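Local coordinates for protein Uly1 (Catenovulum maritimum, PDB 7DRQ) that probably cleaves ulvan, the sulfated polysaccharide of green algae, as a calcium-binding lyase of polysaccharide lyase family 24, at residues Glu7-Asp12 and Lys469-Leu474; Met293-Ser298 and Phe349-Thr354; Asp358-Gly363 and His380-Ala385. All coordinates share one frame; numbering follows the deposited sequence.

Contact 1. Residues Glu7-Asp12 and Lys469-Leu474; sequences EIKVTD and KRTTYL
Ile8 and Leu474 close the tighter half of this antiparallel contact. Ile8 N reaches Leu474 O at 2.8 Å, and Leu474 N returns a nearly straight bond (170°) to Ile8 O. Their side chains lie alongside each other, Ile8 CD1 3.9 Å from Leu474 CD2. Further on the pairing slips: Val10 and Thr11 both face Thr472, a classic beta bulge in which Val10 N donates to Thr472 O and Thr472 N to Thr11 O. Thr472 OG1, set between its own backbone N and carbonyl carbon (chi1 56°), comes 3.4 Å from both Val10 CB and Thr11 CG2.

The face bearing Lys9 and Tyr473 is looser and nearer solvent. Lys9 crosses one face of the Tyr473 ring, CG 4.1 Å above its plane and toward the rim, then bends at chi3 (88°) to bring NZ 2.7 Å from Asp12 OD2 in a salt bridge. Asp12 OD1 accepts from Thr471 OG1, a bond modelled as very short, 2.5 Å between OD1 and OG1, so that its exact length is doubtful. An alanine in place of Tyr473 has no ring for Lys9 to lie against, and the lysine chain would probably be freer to swing away from Asp12.

Strand 3-15 is the outer strand of a sheet whose other three strands come from the C-terminal end of the chain, the "velcro" closure of a beta-propeller. Val10, Thr11 and Leu474 pack onto strand 59-65 of the next sheet, Ile8 and Leu474 onto Tyr79 of strand 73-80, while Glu7 and Tyr473 rest on Phe444 of strand 444-452.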
loop_
_atom_site.group_PDB
_atom_site.type_symbol
_atom_site.label_atom_id
_atom_site.label_comp_id
_atom_site.label_asym_id
_atom_site.label_seq_id
_atom_site.Cartn_x
_atom_site.Cartn_y
_atom_site.Cartn_z
ATOM N N GLU A 7 -20.642 1.278 -12.552
ATOM C CA GLU A 7 -19.819 2.482 -12.486
ATOM C C GLU A 7 -20.514 3.458 -11.548
ATOM O O GLU A 7 -21.657 3.846 -11.801
ATOM C CB GLU A 7 -19.622 3.086 -13.875
ATOM C CG GLU A 7 -18.750 4.310 -13.879
ATOM C CD GLU A 7 -18.063 4.510 -15.206
ATOM O OE1 GLU A 7 -16.988 5.130 -15.207
ATOM O OE2 GLU A 7 -18.608 4.052 -16.247
ATOM N N ILE A 8 -19.836 3.834 -10.463
ATOM C CA ILE A 8 -20.447 4.507 -9.323
ATOM C C ILE A 8 -19.612 5.728 -8.974
ATOM O O ILE A 8 -18.411 5.610 -8.727
ATOM C CB ILE A 8 -20.539 3.569 -8.102
ATOM C CG1 ILE A 8 -21.310 2.300 -8.455
ATOM C CG2 ILE A 8 -21.172 4.277 -6.911
ATOM C CD1 ILE A 8 -20.468 1.049 -8.323
ATOM N N LYS A 9 -20.241 6.893 -8.902
ATOM C CA LYS A 9 -19.500 8.060 -8.448
ATOM C C LYS A 9 -19.346 7.989 -6.935
ATOM O O LYS A 9 -20.297 7.684 -6.211
ATOM C CB LYS A 9 -20.190 9.361 -8.865
ATOM C CG LYS A 9 -19.473 10.601 -8.365
ATOM C CD LYS A 9 -19.907 11.846 -9.142
ATOM C CE LYS A 9 -21.125 12.505 -8.527
ATOM N NZ LYS A 9 -21.505 13.754 -9.280
ATOM N N VAL A 10 -18.131 8.215 -6.457
ATOM C CA VAL A 10 -17.908 8.205 -5.021
ATOM C C VAL A 10 -18.037 9.601 -4.440
ATOM O O VAL A 10 -18.771 9.812 -3.471
ATOM C CB VAL A 10 -16.537 7.585 -4.709
ATOM C CG1 VAL A 10 -16.274 7.607 -3.189
ATOM C CG2 VAL A 10 -16.486 6.164 -5.251
ATOM N N THR A 11 -17.320 10.567 -5.012
ATOM C CA THR A 11 -17.392 11.933 -4.514
ATOM C C THR A 11 -16.899 12.874 -5.597
ATOM O O THR A 11 -16.183 12.474 -6.518
ATOM C CB THR A 11 -16.567 12.110 -3.227
ATOM O OG1 THR A 11 -16.718 13.444 -2.727
ATOM C CG2 THR A 11 -15.088 11.862 -3.497
ATOM N N ASP A 12 -17.327 14.130 -5.486
ATOM C CA ASP A 12 -16.776 15.229 -6.259
ATOM C C ASP A 12 -15.851 16.090 -5.420
ATOM O O ASP A 12 -15.430 17.163 -5.872
ATOM C CB ASP A 12 -17.896 16.105 -6.822
ATOM C CG ASP A 12 -18.668 15.431 -7.927
ATOM O OD1 ASP A 12 -18.034 14.840 -8.830
ATOM O OD2 ASP A 12 -19.917 15.487 -7.889
ATOM N N LYS A 469 -10.221 19.840 -5.232
ATOM C CA LYS A 469 -11.366 18.952 -5.057
ATOM C C LYS A 469 -11.652 18.273 -6.388
ATOM O O LYS A 469 -11.959 18.946 -7.379
ATOM C CB LYS A 469 -12.604 19.713 -4.574
ATOM C CG LYS A 469 -12.487 20.237 -3.146
ATOM C CD LYS A 469 -13.632 21.197 -2.814
ATOM C CE LYS A 469 -13.457 22.544 -3.517
ATOM N NZ LYS A 469 -12.267 23.312 -3.008
ATOM N N ARG A 470 -11.567 16.947 -6.413
ATOM C CA ARG A 470 -11.703 16.202 -7.659
ATOM C C ARG A 470 -12.720 15.087 -7.486
ATOM O O ARG A 470 -13.199 14.806 -6.381
ATOM C CB ARG A 470 -10.358 15.618 -8.108
ATOM C CG ARG A 470 -9.224 16.626 -8.146
ATOM C CD ARG A 470 -9.165 17.334 -9.472
ATOM N NE ARG A 470 -8.239 18.465 -9.484
ATOM C CZ ARG A 470 -7.094 18.493 -10.162
ATOM N NH1 ARG A 470 -6.710 17.442 -10.880
ATOM N NH2 ARG A 470 -6.339 19.581 -10.135
ATOM N N THR A 471 -13.022 14.418 -8.594
ATOM C CA THR A 471 -14.084 13.421 -8.641
ATOM C C THR A 471 -13.480 12.028 -8.751
ATOM O O THR A 471 -12.603 11.793 -9.589
ATOM C CB THR A 471 -15.027 13.685 -9.820
ATOM O OG1 THR A 471 -15.684 14.946 -9.619
ATOM C CG2 THR A 471 -16.083 12.589 -9.915
ATOM N N THR A 472 -13.955 11.108 -7.910
ATOM C CA THR A 472 -13.529 9.722 -7.960
ATOM C C THR A 472 -14.716 8.822 -8.264
ATOM O O THR A 472 -15.869 9.148 -7.961
ATOM C CB THR A 472 -12.879 9.262 -6.639
ATOM O OG1 THR A 472 -13.802 9.492 -5.579
ATOM C CG2 THR A 472 -11.613 10.049 -6.373
ATOM N N TYR A 473 -14.403 7.675 -8.855
ATOM C CA TYR A 473 -15.381 6.688 -9.262
ATOM C C TYR A 473 -14.934 5.319 -8.784
ATOM O O TYR A 473 -13.745 5.067 -8.583
ATOM C CB TYR A 473 -15.536 6.636 -10.785
ATOM C CG TYR A 473 -16.405 7.745 -11.308
ATOM C CD1 TYR A 473 -15.872 8.988 -11.593
ATOM C CD2 TYR A 473 -17.766 7.550 -11.489
ATOM C CE1 TYR A 473 -16.674 10.016 -12.062
ATOM C CE2 TYR A 473 -18.573 8.568 -11.955
ATOM C CZ TYR A 473 -18.022 9.794 -12.236
ATOM O OH TYR A 473 -18.831 10.814 -12.703
ATOM N N LEU A 474 -15.911 4.431 -8.648
ATOM C CA LEU A 474 -15.673 3.008 -8.482
ATOM C C LEU A 474 -16.207 2.274 -9.702
ATOM O O LEU A 474 -17.376 2.451 -10.072
ATOM C CB LEU A 474 -16.367 2.474 -7.228
ATOM C CG LEU A 474 -16.475 0.944 -7.137
ATOM C CD1 LEU A 474 -15.087 0.301 -7.027
ATOM C CD2 LEU A 474 -17.362 0.520 -5.947
#

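Contact 2. Residues Met293-Ser298 and Phe349-Thr354; sequences MFYAYS and FDWTVT
Phe349 gives up the most surface here, and it does so against Met293, modelled as selenomethionine. Met293 CG comes 3.5 Å from Phe349 CE1, and the selenium follows at the ring's edge: SE is 5.4 Å from the Phe349 ring centroid, 85° off the ring normal, a Met-aromatic contact made at the rim. A bend at the last torsion of Met293 (chi3 -69°) carries its methyl along the same border, with CE 4.0 Å from Phe349 CD1. The ring also passes near the backbone, its CZ lying 4.3 Å from Phe294 O.

The gap is bridged almost wholly by side chains. The two strands run in roughly the same direction but stay well apart, Tyr295 CA 8.7 Å from Trp351 CA, because they belong to different sheets packed face against face, as neighbouring blades do in a beta-propeller. Strand 290-298 is part of one blade and strand 350-353 part of the next.

Tyr295 is the second large contributor. It turns an edge toward the face of the Trp351 six-membered ring in an offset edge-to-face pair, centroids 6.0 Å apart and planes at 60°. Farther out, Tyr295 OH lies 3.6 Å from Val353 CG2, the two side chains crossing at about a right angle. That hydroxyl is not left to the valine methyl: it is hydrogen-bonded to Arg274 NH1. Trp351 is fixed from outside the pair as well, its NE1 bonded to Lys265 O and its ring in a cation-pi contact with Lys267. Leu359 and Leu361 of strand 359-369, the neighbour of strand 350-353 in its sheet, both touch Tyr295, and Leu361 also touches Met293.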
loop_
_atom_site.group_PDB
_atom_site.type_symbol
_atom_site.label_atom_id
_atom_site.label_comp_id
_atom_site.label_asym_id
_atom_site.label_seq_id
_atom_site.Cartn_x
_atom_site.Cartn_y
_atom_site.Cartn_z
HETATM N N MSE A 293 16.395 -8.581 -5.697
HETATM C CA MSE A 293 14.972 -8.894 -5.714
HETATM C C MSE A 293 14.795 -10.140 -4.851
HETATM O O MSE A 293 15.524 -11.124 -5.004
HETATM C CB MSE A 293 14.477 -9.107 -7.144
HETATM C CG MSE A 293 12.995 -9.332 -7.254
HETATM SE SE MSE A 293 12.502 -9.398 -9.168
HETATM C CE MSE A 293 12.784 -7.551 -9.669
ATOM N N PHE A 294 13.829 -10.107 -3.941
ATOM C CA PHE A 294 13.770 -11.104 -2.878
ATOM C C PHE A 294 12.334 -11.566 -2.666
ATOM O O PHE A 294 11.379 -10.831 -2.925
ATOM C CB PHE A 294 14.346 -10.532 -1.577
ATOM C CG PHE A 294 15.721 -9.940 -1.733
ATOM C CD1 PHE A 294 16.853 -10.723 -1.578
ATOM C CD2 PHE A 294 15.880 -8.595 -2.074
ATOM C CE1 PHE A 294 18.132 -10.174 -1.743
ATOM C CE2 PHE A 294 17.139 -8.050 -2.243
ATOM C CZ PHE A 294 18.271 -8.841 -2.066
ATOM N N TYR A 295 12.192 -12.790 -2.143
ATOM C CA TYR A 295 10.872 -13.379 -1.947
ATOM C C TYR A 295 10.970 -14.468 -0.893
ATOM O O TYR A 295 11.942 -15.231 -0.870
ATOM C CB TYR A 295 10.332 -13.957 -3.262
ATOM C CG TYR A 295 9.196 -14.962 -3.142
ATOM C CD1 TYR A 295 7.886 -14.539 -2.940
ATOM C CD2 TYR A 295 9.426 -16.322 -3.313
ATOM C CE1 TYR A 295 6.838 -15.447 -2.876
ATOM C CE2 TYR A 295 8.397 -17.246 -3.225
ATOM C CZ TYR A 295 7.104 -16.801 -3.007
ATOM O OH TYR A 295 6.077 -17.709 -2.955
ATOM N N ALA A 296 9.963 -14.540 -0.030
ATOM C CA ALA A 296 9.870 -15.629 0.929
ATOM C C ALA A 296 8.400 -15.874 1.226
ATOM O O ALA A 296 7.561 -14.993 1.031
ATOM C CB ALA A 296 10.640 -15.321 2.220
ATOM N N TYR A 297 8.092 -17.073 1.722
ATOM C CA TYR A 297 6.714 -17.390 2.069
ATOM C C TYR A 297 6.706 -18.207 3.351
ATOM O O TYR A 297 7.697 -18.848 3.708
ATOM C CB TYR A 297 5.992 -18.143 0.937
ATOM C CG TYR A 297 6.557 -19.521 0.666
ATOM C CD1 TYR A 297 6.082 -20.637 1.348
ATOM C CD2 TYR A 297 7.563 -19.702 -0.269
ATOM C CE1 TYR A 297 6.597 -21.892 1.108
ATOM C CE2 TYR A 297 8.093 -20.963 -0.512
ATOM C CZ TYR A 297 7.603 -22.048 0.175
ATOM O OH TYR A 297 8.123 -23.300 -0.067
ATOM N N SER A 298 5.574 -18.173 4.044
ATOM C CA SER A 298 5.407 -18.893 5.298
ATOM C C SER A 298 4.425 -20.041 5.106
ATOM O O SER A 298 3.360 -19.862 4.505
ATOM C CB SER A 298 4.908 -17.959 6.401
ATOM O OG SER A 298 4.553 -18.718 7.553
ATOM N N PHE A 349 8.236 -2.303 -8.499
ATOM C CA PHE A 349 8.382 -3.689 -8.078
ATOM C C PHE A 349 7.044 -4.238 -7.605
ATOM O O PHE A 349 6.311 -3.570 -6.868
ATOM C CB PHE A 349 9.408 -3.831 -6.955
ATOM C CG PHE A 349 9.443 -5.206 -6.374
ATOM C CD1 PHE A 349 10.036 -6.246 -7.074
ATOM C CD2 PHE A 349 8.825 -5.486 -5.155
ATOM C CE1 PHE A 349 10.059 -7.539 -6.541
ATOM C CE2 PHE A 349 8.834 -6.774 -4.631
ATOM C CZ PHE A 349 9.454 -7.797 -5.319
ATOM N N ASP A 350 6.730 -5.460 -8.027
ATOM C CA ASP A 350 5.537 -6.130 -7.527
ATOM C C ASP A 350 5.703 -7.623 -7.753
ATOM O O ASP A 350 6.610 -8.062 -8.463
ATOM C CB ASP A 350 4.265 -5.601 -8.201
ATOM C CG ASP A 350 3.013 -5.870 -7.375
ATOM O OD1 ASP A 350 3.143 -6.239 -6.186
ATOM O OD2 ASP A 350 1.901 -5.716 -7.923
ATOM N N TRP A 351 4.801 -8.401 -7.147
ATOM C CA TRP A 351 4.866 -9.854 -7.216
ATOM C C TRP A 351 3.478 -10.418 -6.933
ATOM O O TRP A 351 2.617 -9.743 -6.366
ATOM C CB TRP A 351 5.885 -10.416 -6.216
ATOM C CG TRP A 351 5.474 -10.130 -4.826
ATOM C CD1 TRP A 351 5.687 -8.977 -4.126
ATOM C CD2 TRP A 351 4.715 -10.989 -3.974
ATOM N NE1 TRP A 351 5.120 -9.078 -2.875
ATOM C CE2 TRP A 351 4.516 -10.302 -2.758
ATOM C CE3 TRP A 351 4.182 -12.275 -4.122
ATOM C CZ2 TRP A 351 3.812 -10.863 -1.688
ATOM C CZ3 TRP A 351 3.478 -12.831 -3.064
ATOM C CH2 TRP A 351 3.300 -12.123 -1.858
ATOM N N THR A 352 3.283 -11.675 -7.311
ATOM C CA THR A 352 2.077 -12.399 -6.933
ATOM C C THR A 352 2.374 -13.886 -7.048
ATOM O O THR A 352 3.391 -14.290 -7.618
ATOM C CB THR A 352 0.878 -11.993 -7.805
ATOM O OG1 THR A 352 -0.317 -12.594 -7.291
ATOM C CG2 THR A 352 1.092 -12.458 -9.238
ATOM N N VAL A 353 1.502 -14.694 -6.454
ATOM C CA VAL A 353 1.500 -16.138 -6.648
ATOM C C VAL A 353 0.075 -16.533 -6.995
ATOM O O VAL A 353 -0.858 -16.169 -6.273
ATOM C CB VAL A 353 1.991 -16.910 -5.397
ATOM C CG1 VAL A 353 1.990 -18.424 -5.675
ATOM C CG2 VAL A 353 3.377 -16.435 -4.972
ATOM N N THR A 354 -0.098 -17.251 -8.102
ATOM C CA THR A 354 -1.437 -17.648 -8.527
ATOM C C THR A 354 -1.956 -18.808 -7.680
ATOM O O THR A 354 -1.220 -19.448 -6.927
ATOM C CB THR A 354 -1.451 -18.095 -9.984
ATOM O OG1 THR A 354 -0.780 -19.364 -10.068
ATOM C CG2 THR A 354 -0.749 -17.071 -10.895
#

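Contact 3. Residues Asp358-Gly363 and His380-Ala385; sequences DLHLIG and HTYQKA
His360 and His380 meet rim to rim, with His360 ND1 2.8 Å from His380 NE2 in a hydrogen bond that is close to straight (172°) and in which either nitrogen could be the donor. Neither imidazole lies over the other; their planes are turned 32° apart. The far nitrogens are bonded too, His360 NE2 to Gly427 N and His380 ND1 to Asn429 OD1, which should stop both rings from turning.

Tyr382 completes this aromatic cluster. Its ring, swung between the backbone N and the carbonyl carbon (chi1 59°), places CD1 3.7 Å above the centre of the His380 ring. Against His360 it lies nearly parallel but slid so far that the rings barely overlap, and the closer touch is Tyr382 CB to His360 ND1 at 3.3 Å.

On the reverse face Leu361 CD1 points across Thr381 CG2, 4.1 Å away. A water hydrogen-bonded to Thr381 OG1 donates to Leu361 O, and OG1 also bonds Thr392 OG1. At the open end Asp358 OD1 takes Ala385 N at 2.8 Å on its anti side, while OD2 is held by Thr354 OG1.

Paired backbone bonds join Leu359 with Gln383 and Leu361 with Thr381. This is a regular antiparallel beta hairpin, strands 359-369 and 372-383, flanked by strands 350-353 and 391-393 in the up-and-down order of a propeller blade.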
loop_
_atom_site.group_PDB
_atom_site.type_symbol
_atom_site.label_atom_id
_atom_site.label_comp_id
_atom_site.label_asym_id
_atom_site.label_seq_id
_atom_site.Cartn_x
_atom_site.Cartn_y
_atom_site.Cartn_z
ATOM N N ASP A 358 2.035 -20.598 -9.323
ATOM C CA ASP A 358 2.942 -19.867 -10.205
ATOM C C ASP A 358 3.436 -18.611 -9.509
ATOM O O ASP A 358 2.642 -17.787 -9.054
ATOM C CB ASP A 358 2.252 -19.469 -11.517
ATOM C CG ASP A 358 1.451 -20.597 -12.133
ATOM O OD1 ASP A 358 2.060 -21.621 -12.514
ATOM O OD2 ASP A 358 0.209 -20.454 -12.244
ATOM N N LEU A 359 4.747 -18.449 -9.455
ATOM C CA LEU A 359 5.373 -17.302 -8.813
ATOM C C LEU A 359 5.771 -16.290 -9.880
ATOM O O LEU A 359 6.415 -16.653 -10.866
ATOM C CB LEU A 359 6.601 -17.738 -8.017
ATOM C CG LEU A 359 7.569 -16.635 -7.590
ATOM C CD1 LEU A 359 6.910 -15.750 -6.562
ATOM C CD2 LEU A 359 8.876 -17.233 -7.053
ATOM N N HIS A 360 5.413 -15.023 -9.664
ATOM C CA HIS A 360 5.656 -13.950 -10.622
ATOM C C HIS A 360 6.160 -12.719 -9.889
ATOM O O HIS A 360 5.565 -12.318 -8.884
ATOM C CB HIS A 360 4.373 -13.599 -11.388
ATOM C CG HIS A 360 3.903 -14.692 -12.289
ATOM N ND1 HIS A 360 4.277 -14.773 -13.612
ATOM C CD2 HIS A 360 3.115 -15.765 -12.053
ATOM C CE1 HIS A 360 3.746 -15.853 -14.152
ATOM N NE2 HIS A 360 3.023 -16.465 -13.231
ATOM N N LEU A 361 7.239 -12.114 -10.394
ATOM C CA LEU A 361 7.764 -10.853 -9.873
ATOM C C LEU A 361 8.157 -9.940 -11.022
ATOM O O LEU A 361 8.726 -10.391 -12.019
ATOM C CB LEU A 361 8.997 -11.050 -8.981
ATOM C CG LEU A 361 8.885 -12.147 -7.917
ATOM C CD1 LEU A 361 9.511 -13.463 -8.397
ATOM C CD2 LEU A 361 9.533 -11.680 -6.626
ATOM N N ILE A 362 7.890 -8.645 -10.859
ATOM C CA ILE A 362 8.225 -7.661 -11.879
ATOM C C ILE A 362 9.038 -6.540 -11.241
ATOM O O ILE A 362 8.975 -6.302 -10.033
ATOM C CB ILE A 362 6.974 -7.091 -12.577
ATOM C CG1 ILE A 362 6.073 -6.374 -11.576
ATOM C CG2 ILE A 362 6.215 -8.207 -13.290
ATOM C CD1 ILE A 362 4.961 -5.576 -12.244
ATOM N N GLY A 363 9.809 -5.856 -12.082
ATOM C CA GLY A 363 10.645 -4.763 -11.620
ATOM C C GLY A 363 10.911 -3.781 -12.741
ATOM O O GLY A 363 10.767 -4.099 -13.926
ATOM N N HIS A 380 10.327 -9.394 -15.895
ATOM C CA HIS A 380 9.320 -10.330 -15.424
ATOM C C HIS A 380 10.045 -11.613 -15.062
ATOM O O HIS A 380 10.668 -12.239 -15.924
ATOM C CB HIS A 380 8.267 -10.579 -16.500
ATOM C CG HIS A 380 7.164 -11.500 -16.084
ATOM N ND1 HIS A 380 6.241 -11.991 -16.984
ATOM C CD2 HIS A 380 6.830 -12.019 -14.875
ATOM C CE1 HIS A 380 5.382 -12.770 -16.347
ATOM N NE2 HIS A 380 5.714 -12.802 -15.067
ATOM N N THR A 381 9.975 -11.994 -13.794
ATOM C CA THR A 381 10.602 -13.213 -13.300
ATOM C C THR A 381 9.499 -14.174 -12.889
ATOM O O THR A 381 8.586 -13.784 -12.159
ATOM C CB THR A 381 11.513 -12.910 -12.111
ATOM O OG1 THR A 381 12.591 -12.075 -12.543
ATOM C CG2 THR A 381 12.076 -14.199 -11.519
ATOM N N TYR A 382 9.546 -15.414 -13.374
ATOM C CA TYR A 382 8.408 -16.273 -13.088
ATOM C C TYR A 382 8.822 -17.734 -13.025
ATOM O O TYR A 382 9.805 -18.159 -13.642
ATOM C CB TYR A 382 7.269 -16.077 -14.097
ATOM C CG TYR A 382 7.634 -16.336 -15.537
ATOM C CD1 TYR A 382 8.247 -15.350 -16.307
ATOM C CD2 TYR A 382 7.363 -17.571 -16.132
ATOM C CE1 TYR A 382 8.586 -15.579 -17.638
ATOM C CE2 TYR A 382 7.693 -17.813 -17.461
ATOM C CZ TYR A 382 8.302 -16.809 -18.208
ATOM O OH TYR A 382 8.634 -17.038 -19.524
ATOM N N GLN A 383 8.063 -18.485 -12.238
ATOM C CA GLN A 383 8.320 -19.903 -12.011
ATOM C C GLN A 383 6.973 -20.611 -12.097
ATOM O O GLN A 383 6.092 -20.376 -11.264
ATOM C CB GLN A 383 8.987 -20.133 -10.659
ATOM C CG GLN A 383 9.422 -21.578 -10.442
ATOM C CD GLN A 383 9.838 -21.871 -9.008
ATOM O OE1 GLN A 383 9.211 -21.405 -8.062
ATOM N NE2 GLN A 383 10.893 -22.668 -8.848
ATOM N N LYS A 384 6.810 -21.460 -13.102
ATOM C CA LYS A 384 5.536 -22.142 -13.282
ATOM C C LYS A 384 5.340 -23.199 -12.194
ATOM O O LYS A 384 6.240 -24.004 -11.928
ATOM C CB LYS A 384 5.477 -22.788 -14.666
ATOM C CG LYS A 384 4.159 -23.526 -14.937
ATOM C CD LYS A 384 4.034 -23.909 -16.401
ATOM C CE LYS A 384 2.823 -24.794 -16.622
ATOM N NZ LYS A 384 2.622 -25.117 -18.064
ATOM N N ALA A 385 4.164 -23.174 -11.555
ATOM C CA ALA A 385 3.731 -24.184 -10.588
ATOM C C ALA A 385 4.707 -24.342 -9.418
ATOM O O ALA A 385 4.752 -25.398 -8.785
ATOM C CB ALA A 385 3.495 -25.539 -11.277
HETATM O O HOH W 1 11.600 -9.386 -12.595
#

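How the contacts relate
Contacts 2 and 3 adjoin, their centres 8 Å apart. Strand 350-353 of contact 2 pairs with strand 359-369 of contact 3, where Asp350 O to Ile362 N and Thr352 N to His360 O, each 2.8 Å, are probable hydrogen bonds. Contact 3 thus joins strands within a sheet that contact 2 packs against the preceding one. Contact 1 is remote, its centre 32 Å from that of contact 2 and 34 Å from that of contact 3, and it closes the chain around both. Contacts 1 and 3 lie away from the annotated metal sites, although a bound calcium ion is about 8 Å from the Asp358 side chain; in contact 2 the Phe294 side chain is about 9 Å from that of calcium-binding Phe287.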